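Local coordinates for virulent strain associated lipoprotein (Borreliella spielmanii A14S, PDB 6FZZ) that is an outer-surface lipoprotein of the PFam54 family whose relative in Borrelia burgdorferi can bind glutathione, and which may act in host colonisation, at residues K163-D168 with K184-E189; E106-T111 with K188-Q193. All coordinates share one frame; numbering follows the deposited sequence.

Interaction 1 of 2, residues K163-D168 with K184-E189; sequences KQLLLD and KLHVKE
Leu-165 and His-186 reach across between helical segments 163-168 and 184-189, whose nearest CA atoms, those of Leu-165 and Val-187, are 8.6 Å apart, and the gap is spanned by side chains and one water. His-186 does most of the reaching. Its imidazole gets across to helix 138-170 because chi1 is 179°, with CG anti to the backbone N, and it slides past Leu-165, which runs the other way. Leu-165 CD1 comes to the edge of the ring, near its plane, 3.8 Å from His-186 CD2. Water 1 also lies in the ring plane, 2.6 Å from His-186 NE2, and donates a hydrogen bond of 2.6 Å to Asp-168 OD2. The water thus joins imidazole and carboxylate, whose own atoms stay apart. On the far oxygen, Gln-164 NE2 bonds Asp-168 OD1 at 2.9 Å from above the carboxylate plane, and Asn-173 also reaches OD1, so both carboxylate oxygens are gripped. The contact joins helices 138-170 and 180-209, consecutive in the chain, close to the loop between them. Helix 89-102 packs against both: Leu-166 rests on Glu-91, Arg-94 and Ile-98, and Val-187 on Ala-102.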
ATOM      1  N   LYS A 163       0.174  -8.221  -8.541  1.00 32.24           N
ATOM      2  CA  LYS A 163       1.089  -8.827  -9.557  1.00 36.29           C
ATOM      3  C   LYS A 163       0.486 -10.026 -10.254  1.00 32.53           C
ATOM      4  O   LYS A 163       0.549 -10.126 -11.478  1.00 32.45           O
ATOM      5  CB  LYS A 163       2.448  -9.138  -8.957  1.00 38.10           C
ATOM      6  CG  LYS A 163       3.153  -7.874  -8.475  1.00 39.44           C
ATOM      7  CD  LYS A 163       3.937  -7.239  -9.599  1.00 45.02           C
ATOM      8  CE  LYS A 163       5.030  -8.182 -10.099  1.00 42.31           C
ATOM      9  NZ  LYS A 163       6.102  -7.403 -10.747  1.00 47.42           N
ATOM     10  N   GLN A 164      -0.166 -10.910  -9.499  1.00 32.30           N
ATOM     11  CA  GLN A 164      -0.875 -12.026 -10.101  1.00 35.62           C
ATOM     12  C   GLN A 164      -2.033 -11.586 -11.024  1.00 34.46           C
ATOM     13  O   GLN A 164      -2.263 -12.165 -12.084  1.00 32.49           O
ATOM     14  CB  GLN A 164      -1.405 -12.940  -9.004  1.00 35.79           C
ATOM     15  CG  GLN A 164      -2.089 -14.197  -9.491  1.00 42.08           C
ATOM     16  CD  GLN A 164      -1.062 -15.178 -10.079  1.00 48.62           C
ATOM     17  OE1 GLN A 164      -0.026 -15.434  -9.463  1.00 51.04           O
ATOM     18  NE2 GLN A 164      -1.329 -15.689 -11.268  1.00 42.83           N
ATOM     19  N   LEU A 165      -2.784 -10.577 -10.625  1.00 31.43           N
ATOM     20  CA  LEU A 165      -3.811 -10.066 -11.513  1.00 26.43           C
ATOM     21  C   LEU A 165      -3.215  -9.761 -12.851  1.00 27.89           C
ATOM     22  O   LEU A 165      -3.820 -10.077 -13.907  1.00 27.05           O
ATOM     23  CB  LEU A 165      -4.474  -8.809 -10.940  1.00 26.27           C
ATOM     24  CG  LEU A 165      -5.513  -8.136 -11.862  1.00 27.91           C
ATOM     25  CD1 LEU A 165      -6.658  -9.060 -12.224  1.00 27.60           C
ATOM     26  CD2 LEU A 165      -6.017  -6.805 -11.248  1.00 26.59           C
ATOM     27  N   LEU A 166      -2.089  -9.062 -12.863  1.00 28.14           N
ATOM     28  CA  LEU A 166      -1.476  -8.711 -14.175  1.00 32.13           C
ATOM     29  C   LEU A 166      -1.146  -9.974 -15.000  1.00 32.59           C
ATOM     30  O   LEU A 166      -1.352 -10.002 -16.200  1.00 31.42           O
ATOM     31  CB  LEU A 166      -0.193  -7.914 -14.013  1.00 33.53           C
ATOM     32  CG  LEU A 166      -0.381  -6.536 -13.406  1.00 33.46           C
ATOM     33  CD1 LEU A 166       1.009  -5.973 -13.207  1.00 38.53           C
ATOM     34  CD2 LEU A 166      -1.198  -5.689 -14.353  1.00 32.11           C
ATOM     35  N   LEU A 167      -0.721 -11.033 -14.340  1.00 35.60           N
ATOM     36  CA  LEU A 167      -0.396 -12.287 -15.079  1.00 38.14           C
ATOM     37  C   LEU A 167      -1.655 -12.985 -15.548  1.00 35.46           C
ATOM     38  O   LEU A 167      -1.715 -13.449 -16.692  1.00 37.76           O
ATOM     39  CB  LEU A 167       0.417 -13.234 -14.196  1.00 41.11           C
ATOM     40  CG  LEU A 167       1.749 -12.691 -13.621  1.00 46.09           C
ATOM     41  CD1 LEU A 167       2.556 -13.797 -12.933  1.00 46.78           C
ATOM     42  CD2 LEU A 167       2.619 -12.034 -14.665  1.00 47.45           C
ATOM     43  N   ASP A 168      -2.660 -13.067 -14.662  1.00 31.78           N
ATOM     44  CA  ASP A 168      -3.936 -13.704 -14.991  1.00 33.15           C
ATOM     45  C   ASP A 168      -4.633 -13.061 -16.127  1.00 34.76           C
ATOM     46  O   ASP A 168      -5.320 -13.742 -16.934  1.00 31.53           O
ATOM     47  CB  ASP A 168      -4.881 -13.725 -13.797  1.00 33.80           C
ATOM     48  CG  ASP A 168      -4.415 -14.716 -12.738  1.00 40.71           C
ATOM     49  OD1 ASP A 168      -3.569 -15.529 -13.097  1.00 41.07           O
ATOM     50  OD2 ASP A 168      -4.846 -14.677 -11.580  1.00 31.90           O
ATOM     51  N   LYS A 184     -14.839  -8.351 -13.926  1.00 29.22           N
ATOM     52  CA  LYS A 184     -15.572  -7.675 -12.897  1.00 32.37           C
ATOM     53  C   LYS A 184     -15.805  -8.519 -11.663  1.00 30.84           C
ATOM     54  O   LYS A 184     -15.541  -8.071 -10.517  1.00 30.28           O
ATOM     55  CB  LYS A 184     -16.923  -7.251 -13.462  1.00 38.61           C
ATOM     56  CG  LYS A 184     -17.855  -6.604 -12.444  1.00 41.43           C
ATOM     57  CD  LYS A 184     -17.325  -5.252 -12.010  1.00 36.19           C
ATOM     58  CE  LYS A 184     -18.371  -4.155 -12.112  1.00 36.50           C
ATOM     59  NZ  LYS A 184     -17.742  -2.841 -11.730  1.00 33.23           N
ATOM     60  N   LEU A 185     -16.329  -9.724 -11.845  1.00 30.52           N
ATOM     61  CA  LEU A 185     -16.467 -10.650 -10.706  1.00 32.43           C
ATOM     62  C   LEU A 185     -15.142 -10.927  -9.978  1.00 33.16           C
ATOM     63  O   LEU A 185     -15.079 -10.918  -8.743  1.00 31.15           O
ATOM     64  CB  LEU A 185     -17.040 -12.003 -11.153  1.00 36.00           C
ATOM     65  CG  LEU A 185     -18.536 -12.003 -11.366  1.00 43.12           C
ATOM     66  CD1 LEU A 185     -18.987 -13.181 -12.245  1.00 46.04           C
ATOM     67  CD2 LEU A 185     -19.204 -12.052  -9.985  1.00 45.99           C
ATOM     68  N   HIS A 186     -14.094 -11.207 -10.745  1.00 30.11           N
ATOM     69  CA  HIS A 186     -12.773 -11.457 -10.178  1.00 30.43           C
ATOM     70  C   HIS A 186     -12.231 -10.208  -9.456  1.00 27.76           C
ATOM     71  O   HIS A 186     -11.696 -10.294  -8.357  1.00 26.22           O
ATOM     72  CB  HIS A 186     -11.851 -11.894 -11.329  1.00 31.66           C
ATOM     73  CG  HIS A 186     -10.445 -12.173 -10.909  1.00 32.36           C
ATOM     74  ND1 HIS A 186     -10.103 -13.246 -10.106  1.00 41.35           N
ATOM     75  CD2 HIS A 186      -9.287 -11.551 -11.207  1.00 32.59           C
ATOM     76  CE1 HIS A 186      -8.790 -13.264  -9.932  1.00 39.57           C
ATOM     77  NE2 HIS A 186      -8.277 -12.234 -10.576  1.00 32.51           N
ATOM     78  N   VAL A 187     -12.337  -9.049 -10.075  1.00 26.35           N
ATOM     79  CA  VAL A 187     -11.870  -7.819  -9.417  1.00 24.87           C
ATOM     80  C   VAL A 187     -12.643  -7.532  -8.094  1.00 28.72           C
ATOM     81  O   VAL A 187     -12.044  -7.020  -7.099  1.00 26.40           O
ATOM     82  CB  VAL A 187     -11.821  -6.652 -10.392  1.00 25.02           C
ATOM     83  CG1 VAL A 187     -11.532  -5.316  -9.702  1.00 23.99           C
ATOM     84  CG2 VAL A 187     -10.687  -6.910 -11.385  1.00 26.35           C
ATOM     85  N   LYS A 188     -13.935  -7.884  -8.057  1.00 29.95           N
ATOM     86  CA  LYS A 188     -14.725  -7.801  -6.814  1.00 35.11           C
ATOM     87  C   LYS A 188     -14.197  -8.618  -5.684  1.00 31.26           C
ATOM     88  O   LYS A 188     -14.235  -8.145  -4.531  1.00 35.01           O
ATOM     89  CB  LYS A 188     -16.153  -8.281  -7.019  1.00 37.47           C
ATOM     90  CG  LYS A 188     -16.984  -7.283  -7.701  1.00 37.29           C
ATOM     91  CD  LYS A 188     -17.294  -6.139  -6.787  1.00 36.90           C
ATOM     92  CE  LYS A 188     -18.577  -5.441  -7.226  1.00 32.55           C
ATOM     93  NZ  LYS A 188     -18.449  -3.989  -7.050  1.00 28.38           N
ATOM     94  N   GLU A 189     -13.811  -9.858  -5.996  1.00 31.66           N
ATOM     95  CA  GLU A 189     -13.165 -10.769  -5.044  1.00 35.32           C
ATOM     96  C   GLU A 189     -11.839 -10.194  -4.533  1.00 36.47           C
ATOM     97  O   GLU A 189     -11.481 -10.420  -3.380  1.00 33.01           O
ATOM     98  CB  GLU A 189     -12.803 -12.131  -5.658  1.00 38.95           C
ATOM     99  CG  GLU A 189     -13.840 -13.228  -5.694  1.00 49.56           C
ATOM    100  CD  GLU A 189     -14.690 -13.309  -4.433  1.00 55.29           C
ATOM    101  OE1 GLU A 189     -14.139 -13.274  -3.305  1.00 56.99           O
ATOM    102  OE2 GLU A 189     -15.921 -13.403  -4.602  1.00 49.18           O
TER
HETATM  103  O   HOH W   1      -5.707 -12.559 -10.365  1.00 31.98           O

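Interaction 2 of 2, residues E106-T111 with K188-Q193; sequences EDIFNT and KEIVKQ
Ile-108 and Val-191 form the centre of the apolar part of the contact, their CA atoms 5.7 Å apart. Ile-108 brings its longer branch up against helix 180-209: CG1 sits anti to the carbonyl carbon and chi2 of -75° folds CD1 round, bringing it 3.6 Å from Val-191 CG2 and 4.0 Å from Ile-190 CG2. A single methyl therefore touches two successive residues of the facing helix. Val-191 divides its branches between two neighbours, for while CG2 packs on Ile-108, CG1 lies 3.7 Å from Asp-107 CB and covers the aliphatic root of the acid. Ile-108 is buried further by Phe-95 and Ile-99 of helix 89-102 and by Ile-194, one turn beyond Ile-190.

The two segments run in nearly the same direction, at 25° to each other with axes 9.5 Å apart, as neighbours in the all-helical bundle of this PFam54 protein; segment 188-193 belongs to a predicted coiled-coil region.

Polar links lie beside this apolar patch. Water 2 donates to Asp-107 OD2 and accepts from Lys-188 NZ at 2.7 Å, so the opposite charges are coupled through solvent while Lys-188 NZ and Asp-107 OD2 remain 4.9 Å apart. Lys-188 NZ also forms a direct salt bridge with Glu-104, just ahead of helix 105-126. Within segment 106-111, Thr-111 OG1 donates to Asp-107 O at 2.7 Å, in the carbonyl plane. That bond ties the hydroxyl back to its own helix, while the Thr-111 side chain touches Ile-194, Lys-195 and Gln-198 on helix 180-209.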
ATOM      1  N   GLU A 106     -12.371   3.158  -7.533  1.00 20.95           N
ATOM      2  CA  GLU A 106     -12.550   3.597  -6.144  1.00 22.59           C
ATOM      3  C   GLU A 106     -12.289   2.564  -5.110  1.00 21.69           C
ATOM      4  O   GLU A 106     -11.531   2.813  -4.157  1.00 22.54           O
ATOM      5  CB  GLU A 106     -13.957   4.186  -5.939  1.00 25.27           C
ATOM      6  CG  GLU A 106     -14.101   5.519  -6.638  1.00 30.79           C
ATOM      7  CD  GLU A 106     -15.488   6.151  -6.389  1.00 39.15           C
ATOM      8  OE1 GLU A 106     -16.325   5.552  -5.641  1.00 38.34           O
ATOM      9  OE2 GLU A 106     -15.718   7.257  -6.925  1.00 39.03           O
ATOM     10  N   ASP A 107     -12.865   1.383  -5.267  1.00 19.96           N
ATOM     11  CA  ASP A 107     -12.811   0.382  -4.211  1.00 19.91           C
ATOM     12  C   ASP A 107     -11.404  -0.254  -4.187  1.00 24.00           C
ATOM     13  O   ASP A 107     -10.921  -0.598  -3.126  1.00 23.05           O
ATOM     14  CB  ASP A 107     -13.875  -0.726  -4.419  1.00 21.86           C
ATOM     15  CG  ASP A 107     -15.272  -0.298  -3.912  1.00 27.55           C
ATOM     16  OD1 ASP A 107     -15.443   0.881  -3.614  1.00 30.34           O
ATOM     17  OD2 ASP A 107     -16.204  -1.109  -3.820  1.00 30.29           O
ATOM     18  N   ILE A 108     -10.797  -0.476  -5.353  1.00 18.99           N
ATOM     19  CA  ILE A 108      -9.422  -1.027  -5.389  1.00 20.29           C
ATOM     20  C   ILE A 108      -8.417   0.004  -4.835  1.00 20.04           C
ATOM     21  O   ILE A 108      -7.550  -0.354  -3.985  1.00 21.50           O
ATOM     22  CB  ILE A 108      -9.012  -1.391  -6.858  1.00 22.22           C
ATOM     23  CG1 ILE A 108      -9.741  -2.619  -7.320  1.00 20.70           C
ATOM     24  CG2 ILE A 108      -7.506  -1.570  -7.000  1.00 21.46           C
ATOM     25  CD1 ILE A 108      -9.236  -3.945  -6.727  1.00 21.57           C
ATOM     26  N   PHE A 109      -8.470   1.244  -5.346  1.00 18.27           N
ATOM     27  CA  PHE A 109      -7.436   2.221  -5.013  1.00 18.96           C
ATOM     28  C   PHE A 109      -7.634   2.742  -3.590  1.00 20.05           C
ATOM     29  O   PHE A 109      -6.678   2.776  -2.799  1.00 18.74           O
ATOM     30  CB  PHE A 109      -7.318   3.365  -6.041  1.00 20.54           C
ATOM     31  CG  PHE A 109      -6.526   2.973  -7.271  1.00 21.29           C
ATOM     32  CD1 PHE A 109      -7.137   2.292  -8.330  1.00 23.35           C
ATOM     33  CD2 PHE A 109      -5.183   3.287  -7.362  1.00 23.07           C
ATOM     34  CE1 PHE A 109      -6.402   1.922  -9.445  1.00 23.87           C
ATOM     35  CE2 PHE A 109      -4.459   2.934  -8.494  1.00 23.83           C
ATOM     36  CZ  PHE A 109      -5.065   2.224  -9.501  1.00 22.10           C
ATOM     37  N   ASN A 110      -8.851   3.080  -3.210  1.00 21.13           N
ATOM     38  CA  ASN A 110      -9.021   3.637  -1.855  1.00 23.46           C
ATOM     39  C   ASN A 110      -8.648   2.621  -0.757  1.00 22.20           C
ATOM     40  O   ASN A 110      -8.094   2.983   0.313  1.00 21.16           O
ATOM     41  CB  ASN A 110     -10.455   4.163  -1.633  1.00 22.64           C
ATOM     42  CG  ASN A 110     -10.757   5.439  -2.413  1.00 28.78           C
ATOM     43  OD1 ASN A 110      -9.877   6.198  -2.863  1.00 26.72           O
ATOM     44  ND2 ASN A 110     -12.067   5.730  -2.527  1.00 27.52           N
ATOM     45  N   THR A 111      -8.996   1.371  -1.007  1.00 21.97           N
ATOM     46  CA  THR A 111      -8.759   0.319  -0.047  1.00 25.37           C
ATOM     47  C   THR A 111      -7.251   0.079   0.093  1.00 22.75           C
ATOM     48  O   THR A 111      -6.762   0.009   1.224  1.00 19.85           O
ATOM     49  CB  THR A 111      -9.552  -0.995  -0.357  1.00 25.42           C
ATOM     50  OG1 THR A 111     -10.932  -0.722  -0.454  1.00 24.93           O
ATOM     51  CG2 THR A 111      -9.409  -1.980   0.777  1.00 28.38           C
ATOM     52  N   LYS A 188     -13.935  -7.884  -8.057  1.00 29.95           N
ATOM     53  CA  LYS A 188     -14.725  -7.801  -6.814  1.00 35.11           C
ATOM     54  C   LYS A 188     -14.197  -8.618  -5.684  1.00 31.26           C
ATOM     55  O   LYS A 188     -14.235  -8.145  -4.531  1.00 35.01           O
ATOM     56  CB  LYS A 188     -16.153  -8.281  -7.019  1.00 37.47           C
ATOM     57  CG  LYS A 188     -16.984  -7.283  -7.701  1.00 37.29           C
ATOM     58  CD  LYS A 188     -17.294  -6.139  -6.787  1.00 36.90           C
ATOM     59  CE  LYS A 188     -18.577  -5.441  -7.226  1.00 32.55           C
ATOM     60  NZ  LYS A 188     -18.449  -3.989  -7.050  1.00 28.38           N
ATOM     61  N   GLU A 189     -13.811  -9.858  -5.996  1.00 31.66           N
ATOM     62  CA  GLU A 189     -13.165 -10.769  -5.044  1.00 35.32           C
ATOM     63  C   GLU A 189     -11.839 -10.194  -4.533  1.00 36.47           C
ATOM     64  O   GLU A 189     -11.481 -10.420  -3.380  1.00 33.01           O
ATOM     65  CB  GLU A 189     -12.803 -12.131  -5.658  1.00 38.95           C
ATOM     66  CG  GLU A 189     -13.840 -13.228  -5.694  1.00 49.56           C
ATOM     67  CD  GLU A 189     -14.690 -13.309  -4.433  1.00 55.29           C
ATOM     68  OE1 GLU A 189     -14.139 -13.274  -3.305  1.00 56.99           O
ATOM     69  OE2 GLU A 189     -15.921 -13.403  -4.602  1.00 49.18           O
ATOM     70  N   ILE A 190     -11.070  -9.542  -5.417  1.00 29.52           N
ATOM     71  CA  ILE A 190      -9.844  -8.854  -4.968  1.00 26.43           C
ATOM     72  C   ILE A 190     -10.191  -7.732  -3.993  1.00 28.32           C
ATOM     73  O   ILE A 190      -9.514  -7.597  -2.929  1.00 25.30           O
ATOM     74  CB  ILE A 190      -9.003  -8.394  -6.160  1.00 25.49           C
ATOM     75  CG1 ILE A 190      -8.518  -9.614  -6.915  1.00 25.33           C
ATOM     76  CG2 ILE A 190      -7.812  -7.572  -5.721  1.00 25.48           C
ATOM     77  CD1 ILE A 190      -7.793  -9.303  -8.216  1.00 26.23           C
ATOM     78  N   VAL A 191     -11.254  -6.969  -4.297  1.00 24.47           N
ATOM     79  CA  VAL A 191     -11.679  -5.893  -3.423  1.00 27.87           C
ATOM     80  C   VAL A 191     -11.976  -6.465  -2.040  1.00 29.19           C
ATOM     81  O   VAL A 191     -11.490  -5.975  -1.038  1.00 30.67           O
ATOM     82  CB  VAL A 191     -12.870  -5.091  -3.979  1.00 27.65           C
ATOM     83  CG1 VAL A 191     -13.450  -4.138  -2.936  1.00 29.49           C
ATOM     84  CG2 VAL A 191     -12.412  -4.283  -5.134  1.00 26.86           C
ATOM     85  N   LYS A 192     -12.715  -7.552  -2.005  1.00 32.59           N
ATOM     86  CA  LYS A 192     -12.963  -8.271  -0.750  1.00 36.48           C
ATOM     87  C   LYS A 192     -11.691  -8.665   0.036  1.00 36.86           C
ATOM     88  O   LYS A 192     -11.589  -8.374   1.216  1.00 33.59           O
ATOM     89  CB  LYS A 192     -13.824  -9.512  -1.004  1.00 37.98           C
ATOM     90  CG  LYS A 192     -14.762  -9.817   0.165  1.00 44.92           C
ATOM     91  CD  LYS A 192     -15.513  -8.609   0.708  1.00 48.57           C
ATOM     92  CE  LYS A 192     -16.362  -8.960   1.934  1.00 51.69           C
ATOM     93  NZ  LYS A 192     -15.549  -9.246   3.163  1.00 53.45           N
ATOM     94  N   GLN A 193     -10.737  -9.306  -0.624  1.00 35.64           N
ATOM     95  CA  GLN A 193      -9.460  -9.590  -0.036  1.00 42.03           C
ATOM     96  C   GLN A 193      -8.653  -8.354   0.428  1.00 35.86           C
ATOM     97  O   GLN A 193      -8.064  -8.401   1.513  1.00 33.30           O
ATOM     98  CB  GLN A 193      -8.638 -10.462  -0.966  1.00 47.97           C
ATOM     99  CG  GLN A 193      -9.153 -11.885  -1.062  1.00 58.82           C
ATOM    100  CD  GLN A 193      -8.956 -12.687   0.237  1.00 69.73           C
ATOM    101  OE1 GLN A 193      -9.346 -12.250   1.332  1.00 83.00           O
ATOM    102  NE2 GLN A 193      -8.374 -13.886   0.116  1.00 72.52           N
TER
HETATM  103  O   HOH W   2     -16.901  -3.400  -4.930  1.00 35.98           O

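Helix 180-209 serves both interactions, meeting helix 138-170 in interaction 1 and helix 105-126 in interaction 2, with their centres about 10 Å apart. Both are partly buried: Leu-165 is buried in interaction 1, Ile-108 and Ile-190 in interaction 2. Interaction 1, near the loop between consecutive helices and about 17 Å from the chain centre, is slighter and depends on a histidine reaching across. Interaction 2, about 12 Å from that centre, buries more surface and relies on branched aliphatic packing, its water bridge lying at the exposed Asp-107. Val-187 CG1 meets Ile-108 CD1 at 4.0 Å and Leu-165 CD1 meets Ile-190 CD1 at 4.2 Å, so the two contacts adjoin.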